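Local coordinates for protein Na-translocating NADH-quinone reductase subunit C NqrC (Shewanella oneidensis, PDB 4XHF) that binds flavin mononucleotide and is the soluble fragment of NqrC, a subunit of a membrane-bound reductase complex, at residues 188-202 and 206-218. Sequence-based numbering, arbitrary orientation.
Sequences KQLFDDKGKFAMRLV and VKEGDIHGVDAVS
A two-stranded parallel sheet at the surface of the FMN-binding domain joins 200-202 to 213-215, and beyond the second strand the chain runs on to Ser-218, which touches the flavin mononucleotide. Four backbone bonds establish the parallel register: Arg-200 N to His-212 O, Val-214 N to Arg-200 O, Val-202 N to Val-214 O and Ala-216 N to Val-202 O; the last is nearly straight at the hydrogen (175°). A water adds a further link, donating to both Val-202 O and Asp-215 OD1.

Just before strand 213-215, His-212 is fixed on three sides. Its ND1 donates to Gln-189 O at 2.9 Å, close to the ring plane, although it meets that carbonyl from above the carbonyl plane. Ala-198 CB makes a CH-pi contact over one face, 3.8 Å from the ring centroid, while Ile-211 CG2 sits over the opposite face. CG of His-212 lies anti to its carbonyl carbon (chi1 -58°), which turns the ring into this slot. Beside it, Gln-189 N donates to Ile-211 O at 2.9 Å. CG and the amide end of Gln-189 lie across Ile-211 CD1, with OE1 3.4 Å from it, and its NE2 is hydrogen-bonded to Thr-157 OG1.

Lys-188, bent at chi2 (-66°), carries NZ to Asp-210 O at 2.7 Å and, by a weak bond, to Gly-213 O; a water relays NZ to Glu-208 O. NZ and Gly-213 N approach Asp-210 O from opposite faces of its plane. On the buried side Met-199 CE presses on Val-214 CG2 at 3.2 Å, tighter than normal carbon contact. The lysine ammonium, probably charged, and the ring N-H are directed at main-chain carbonyls: these side chains tie down the loops flanking a very short sheet, whose backbone bonds, the last at Ala-216, probably help fix the start of the loop that leads to Ser-218 at the flavin.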
loop_
_atom_site.group_PDB
_atom_site.type_symbol
_atom_site.label_atom_id
_atom_site.label_comp_id
_atom_site.label_asym_id
_atom_site.label_seq_id
_atom_site.Cartn_x
_atom_site.Cartn_y
_atom_site.Cartn_z
ATOM N N LYS A 188 2.153 -14.048 -0.702
ATOM C CA LYS A 188 2.082 -14.152 0.748
ATOM C C LYS A 188 0.709 -13.708 1.239
ATOM O O LYS A 188 -0.017 -13.022 0.519
ATOM C CB LYS A 188 3.181 -13.311 1.398
ATOM C CG LYS A 188 4.593 -13.706 0.986
ATOM C CD LYS A 188 4.956 -15.097 1.474
ATOM C CE LYS A 188 6.330 -15.514 0.986
ATOM N NZ LYS A 188 6.794 -16.766 1.644
ATOM N N GLN A 189 0.362 -14.096 2.465
ATOM C CA GLN A 189 -0.950 -13.784 3.029
ATOM C C GLN A 189 -0.845 -13.002 4.337
ATOM O O GLN A 189 -0.091 -13.369 5.237
ATOM C CB GLN A 189 -1.745 -15.072 3.246
ATOM C CG GLN A 189 -2.221 -15.703 1.950
ATOM C CD GLN A 189 -3.136 -16.885 2.177
ATOM O OE1 GLN A 189 -2.989 -17.621 3.154
ATOM N NE2 GLN A 189 -4.096 -17.072 1.278
ATOM N N LEU A 190 -1.620 -11.925 4.426
ATOM C CA LEU A 190 -1.561 -11.009 5.561
ATOM C C LEU A 190 -2.071 -11.624 6.860
ATOM O O LEU A 190 -1.484 -11.405 7.920
ATOM C CB LEU A 190 -2.362 -9.743 5.251
ATOM C CG LEU A 190 -1.779 -8.838 4.164
ATOM C CD1 LEU A 190 -2.856 -7.926 3.618
ATOM C CD2 LEU A 190 -0.621 -8.016 4.705
ATOM N N PHE A 191 -3.156 -12.391 6.773
ATOM C CA PHE A 191 -3.860 -12.880 7.958
ATOM C C PHE A 191 -3.880 -14.399 8.070
ATOM O O PHE A 191 -3.771 -15.105 7.067
ATOM C CB PHE A 191 -5.301 -12.373 7.955
ATOM C CG PHE A 191 -5.422 -10.898 7.729
ATOM C CD1 PHE A 191 -5.261 -10.009 8.778
ATOM C CD2 PHE A 191 -5.705 -10.400 6.470
ATOM C CE1 PHE A 191 -5.376 -8.652 8.571
ATOM C CE2 PHE A 191 -5.821 -9.044 6.258
ATOM C CZ PHE A 191 -5.657 -8.169 7.311
ATOM N N ASP A 192 -4.041 -14.891 9.298
ATOM C CA ASP A 192 -4.230 -16.318 9.537
ATOM C C ASP A 192 -5.720 -16.668 9.509
ATOM O O ASP A 192 -6.553 -15.839 9.142
ATOM C CB ASP A 192 -3.591 -16.741 10.872
ATOM C CG ASP A 192 -4.158 -15.996 12.077
ATOM O OD1 ASP A 192 -5.345 -15.611 12.067
ATOM O OD2 ASP A 192 -3.403 -15.808 13.054
ATOM N N ASP A 193 -6.051 -17.895 9.905
ATOM C CA ASP A 193 -7.438 -18.353 9.903
ATOM C C ASP A 193 -8.252 -17.725 11.036
ATOM O O ASP A 193 -9.483 -17.741 11.002
ATOM C CB ASP A 193 -7.496 -19.884 9.992
ATOM C CG ASP A 193 -6.594 -20.449 11.075
ATOM O OD1 ASP A 193 -6.462 -19.818 12.143
ATOM O OD2 ASP A 193 -6.011 -21.531 10.852
ATOM N N LYS A 194 -7.566 -17.173 12.033
ATOM C CA LYS A 194 -8.236 -16.443 13.108
ATOM C C LYS A 194 -8.458 -14.980 12.708
ATOM O O LYS A 194 -8.923 -14.173 13.514
ATOM C CB LYS A 194 -7.424 -16.515 14.407
ATOM C CG LYS A 194 -7.163 -17.930 14.916
ATOM C CD LYS A 194 -8.384 -18.539 15.599
ATOM C CE LYS A 194 -8.594 -17.971 17.000
ATOM N NZ LYS A 194 -9.623 -18.725 17.771
ATOM N N GLY A 195 -8.119 -14.645 11.465
ATOM C CA GLY A 195 -8.274 -13.290 10.962
ATOM C C GLY A 195 -7.254 -12.324 11.534
ATOM O O GLY A 195 -7.376 -11.109 11.372
ATOM N N LYS A 196 -6.241 -12.867 12.202
ATOM C CA LYS A 196 -5.208 -12.058 12.834
ATOM C C LYS A 196 -4.024 -11.851 11.895
ATOM O O LYS A 196 -3.586 -12.783 11.223
ATOM C CB LYS A 196 -4.744 -12.722 14.132
ATOM C CG LYS A 196 -3.563 -12.038 14.804
ATOM C CD LYS A 196 -3.222 -12.697 16.130
ATOM C CE LYS A 196 -4.230 -12.347 17.210
ATOM N NZ LYS A 196 -4.474 -13.496 18.119
ATOM N N PHE A 197 -3.519 -10.621 11.856
ATOM C CA PHE A 197 -2.336 -10.289 11.072
ATOM C C PHE A 197 -1.183 -11.218 11.447
ATOM O O PHE A 197 -0.887 -11.394 12.629
ATOM C CB PHE A 197 -1.948 -8.828 11.298
ATOM C CG PHE A 197 -0.820 -8.360 10.434
ATOM C CD1 PHE A 197 -1.064 -7.851 9.172
ATOM C CD2 PHE A 197 0.486 -8.422 10.886
ATOM C CE1 PHE A 197 -0.027 -7.416 8.376
ATOM C CE2 PHE A 197 1.527 -7.989 10.095
ATOM C CZ PHE A 197 1.270 -7.484 8.838
ATOM N N ALA A 198 -0.536 -11.804 10.440
ATOM C CA ALA A 198 0.399 -12.905 10.669
ATOM C C ALA A 198 1.752 -12.732 9.979
ATOM O O ALA A 198 2.669 -13.521 10.215
ATOM C CB ALA A 198 -0.240 -14.214 10.218
ATOM N N MET A 199 1.885 -11.719 9.127
ATOM C CA MET A 199 3.135 -11.506 8.399
ATOM C C MET A 199 4.296 -11.223 9.350
ATOM O O MET A 199 4.202 -10.357 10.218
ATOM C CB MET A 199 2.998 -10.352 7.404
ATOM C CG MET A 199 2.064 -10.626 6.238
ATOM S SD MET A 199 2.606 -11.939 5.126
ATOM C CE MET A 199 4.156 -11.293 4.506
ATOM N N ARG A 200 5.384 -11.968 9.175
ATOM C CA ARG A 200 6.599 -11.785 9.961
ATOM C C ARG A 200 7.818 -11.859 9.051
ATOM O O ARG A 200 7.910 -12.752 8.209
ATOM C CB ARG A 200 6.710 -12.848 11.059
ATOM C CG ARG A 200 5.555 -12.871 12.042
ATOM C CD ARG A 200 5.554 -11.648 12.938
ATOM N NE ARG A 200 4.428 -11.660 13.870
ATOM C CZ ARG A 200 3.211 -11.198 13.595
ATOM N NH1 ARG A 200 2.935 -10.675 12.407
ATOM N NH2 ARG A 200 2.260 -11.259 14.518
ATOM N N LEU A 201 8.748 -10.923 9.214
ATOM C CA LEU A 201 10.010 -10.991 8.487
ATOM C C LEU A 201 10.949 -11.970 9.181
ATOM O O LEU A 201 11.162 -11.889 10.390
ATOM C CB LEU A 201 10.655 -9.610 8.372
ATOM C CG LEU A 201 10.334 -8.899 7.057
ATOM C CD1 LEU A 201 8.881 -8.452 7.023
ATOM C CD2 LEU A 201 11.266 -7.726 6.845
ATOM N N VAL A 202 11.500 -12.893 8.397
ATOM C CA VAL A 202 12.239 -14.032 8.926
ATOM C C VAL A 202 13.697 -13.997 8.498
ATOM O O VAL A 202 14.009 -13.703 7.344
ATOM C CB VAL A 202 11.610 -15.362 8.458
ATOM C CG1 VAL A 202 12.359 -16.557 9.032
ATOM C CG2 VAL A 202 10.140 -15.417 8.840
ATOM N N VAL A 206 13.433 -18.117 4.324
ATOM C CA VAL A 206 12.022 -18.450 4.157
ATOM C C VAL A 206 11.803 -19.518 3.092
ATOM O O VAL A 206 12.361 -19.448 1.996
ATOM C CB VAL A 206 11.202 -17.196 3.791
ATOM C CG1 VAL A 206 9.735 -17.545 3.590
ATOM C CG2 VAL A 206 11.335 -16.150 4.876
ATOM N N LYS A 207 10.972 -20.498 3.434
ATOM C CA LYS A 207 10.625 -21.581 2.525
ATOM C C LYS A 207 9.329 -21.262 1.787
ATOM O O LYS A 207 8.523 -20.455 2.251
ATOM C CB LYS A 207 10.483 -22.896 3.293
ATOM C CG LYS A 207 11.612 -23.167 4.283
ATOM C CD LYS A 207 12.978 -23.095 3.619
ATOM C CE LYS A 207 14.093 -23.558 4.550
ATOM N NZ LYS A 207 14.643 -22.457 5.390
ATOM N N GLU A 208 9.131 -21.911 0.643
ATOM C CA GLU A 208 7.980 -21.640 -0.217
ATOM C C GLU A 208 6.647 -21.812 0.511
ATOM O O GLU A 208 5.682 -21.102 0.231
ATOM C CB GLU A 208 8.018 -22.554 -1.447
ATOM C CG GLU A 208 6.945 -22.253 -2.487
ATOM C CD GLU A 208 7.053 -23.141 -3.715
ATOM O OE1 GLU A 208 7.939 -24.022 -3.737
ATOM O OE2 GLU A 208 6.255 -22.956 -4.658
ATOM N N GLY A 209 6.602 -22.753 1.451
ATOM C CA GLY A 209 5.381 -23.056 2.174
ATOM C C GLY A 209 5.090 -22.102 3.317
ATOM O O GLY A 209 4.015 -22.153 3.913
ATOM N N ASP A 210 6.052 -21.242 3.635
ATOM C CA ASP A 210 5.876 -20.258 4.696
ATOM C C ASP A 210 5.147 -19.025 4.163
ATOM O O ASP A 210 5.774 -18.033 3.793
ATOM C CB ASP A 210 7.230 -19.864 5.282
ATOM C CG ASP A 210 7.104 -19.066 6.566
ATOM O OD1 ASP A 210 5.981 -18.629 6.897
ATOM O OD2 ASP A 210 8.133 -18.874 7.248
ATOM N N ILE A 211 3.819 -19.086 4.145
ATOM C CA ILE A 211 3.020 -18.094 3.433
ATOM C C ILE A 211 2.886 -16.780 4.206
ATOM O O ILE A 211 2.385 -15.791 3.671
ATOM C CB ILE A 211 1.612 -18.659 3.107
ATOM C CG1 ILE A 211 0.932 -17.830 2.013
ATOM C CG2 ILE A 211 0.749 -18.736 4.365
ATOM C CD1 ILE A 211 -0.217 -18.553 1.324
ATOM N N HIS A 212 3.342 -16.769 5.457
ATOM C CA HIS A 212 3.320 -15.557 6.275
ATOM C C HIS A 212 4.724 -14.999 6.497
ATOM O O HIS A 212 4.912 -14.087 7.302
ATOM C CB HIS A 212 2.664 -15.832 7.629
ATOM C CG HIS A 212 1.264 -16.349 7.529
ATOM N ND1 HIS A 212 0.242 -15.623 6.956
ATOM C CD2 HIS A 212 0.714 -17.518 7.934
ATOM C CE1 HIS A 212 -0.876 -16.326 7.007
ATOM N NE2 HIS A 212 -0.616 -17.479 7.597
ATOM N N GLY A 213 5.703 -15.547 5.783
ATOM C CA GLY A 213 7.093 -15.169 5.968
ATOM C C GLY A 213 7.686 -14.422 4.789
ATOM O O GLY A 213 7.383 -14.728 3.637
ATOM N N VAL A 214 8.527 -13.435 5.088
ATOM C CA VAL A 214 9.291 -12.714 4.071
ATOM C C VAL A 214 10.737 -12.604 4.527
ATOM O O VAL A 214 11.002 -12.355 5.702
ATOM C CB VAL A 214 8.733 -11.299 3.810
ATOM C CG1 VAL A 214 9.465 -10.645 2.640
ATOM C CG2 VAL A 214 7.242 -11.355 3.540
ATOM N N ASP A 215 11.668 -12.781 3.595
ATOM C CA ASP A 215 13.085 -12.748 3.929
ATOM C C ASP A 215 13.501 -11.393 4.486
ATOM O O ASP A 215 13.333 -10.362 3.834
ATOM C CB ASP A 215 13.942 -13.076 2.704
ATOM C CG ASP A 215 13.853 -14.532 2.302
ATOM O OD1 ASP A 215 14.506 -15.369 2.960
ATOM O OD2 ASP A 215 13.145 -14.838 1.321
ATOM N N ALA A 216 14.034 -11.404 5.701
ATOM C CA ALA A 216 14.674 -10.224 6.257
ATOM C C ALA A 216 16.001 -10.011 5.546
ATOM O O ALA A 216 16.652 -10.972 5.141
ATOM C CB ALA A 216 14.885 -10.383 7.751
ATOM N N VAL A 217 16.390 -8.753 5.383
ATOM C CA VAL A 217 17.689 -8.427 4.811
ATOM C C VAL A 217 18.697 -8.271 5.942
ATOM O O VAL A 217 18.703 -7.257 6.641
ATOM C CB VAL A 217 17.621 -7.148 3.963
ATOM C CG1 VAL A 217 18.999 -6.767 3.442
ATOM C CG2 VAL A 217 16.659 -7.347 2.808
ATOM N N SER A 218 19.538 -9.286 6.121
ATOM C CA SER A 218 20.490 -9.320 7.228
ATOM C C SER A 218 21.336 -8.052 7.248
ATOM O O SER A 218 21.762 -7.565 6.200
ATOM C CB SER A 218 21.384 -10.558 7.129
ATOM O OG SER A 218 22.001 -10.848 8.371
HETATM O O HOH W 1 5.205 -18.307 0.042
HETATM O O HOH W 2 15.387 -15.251 5.726
#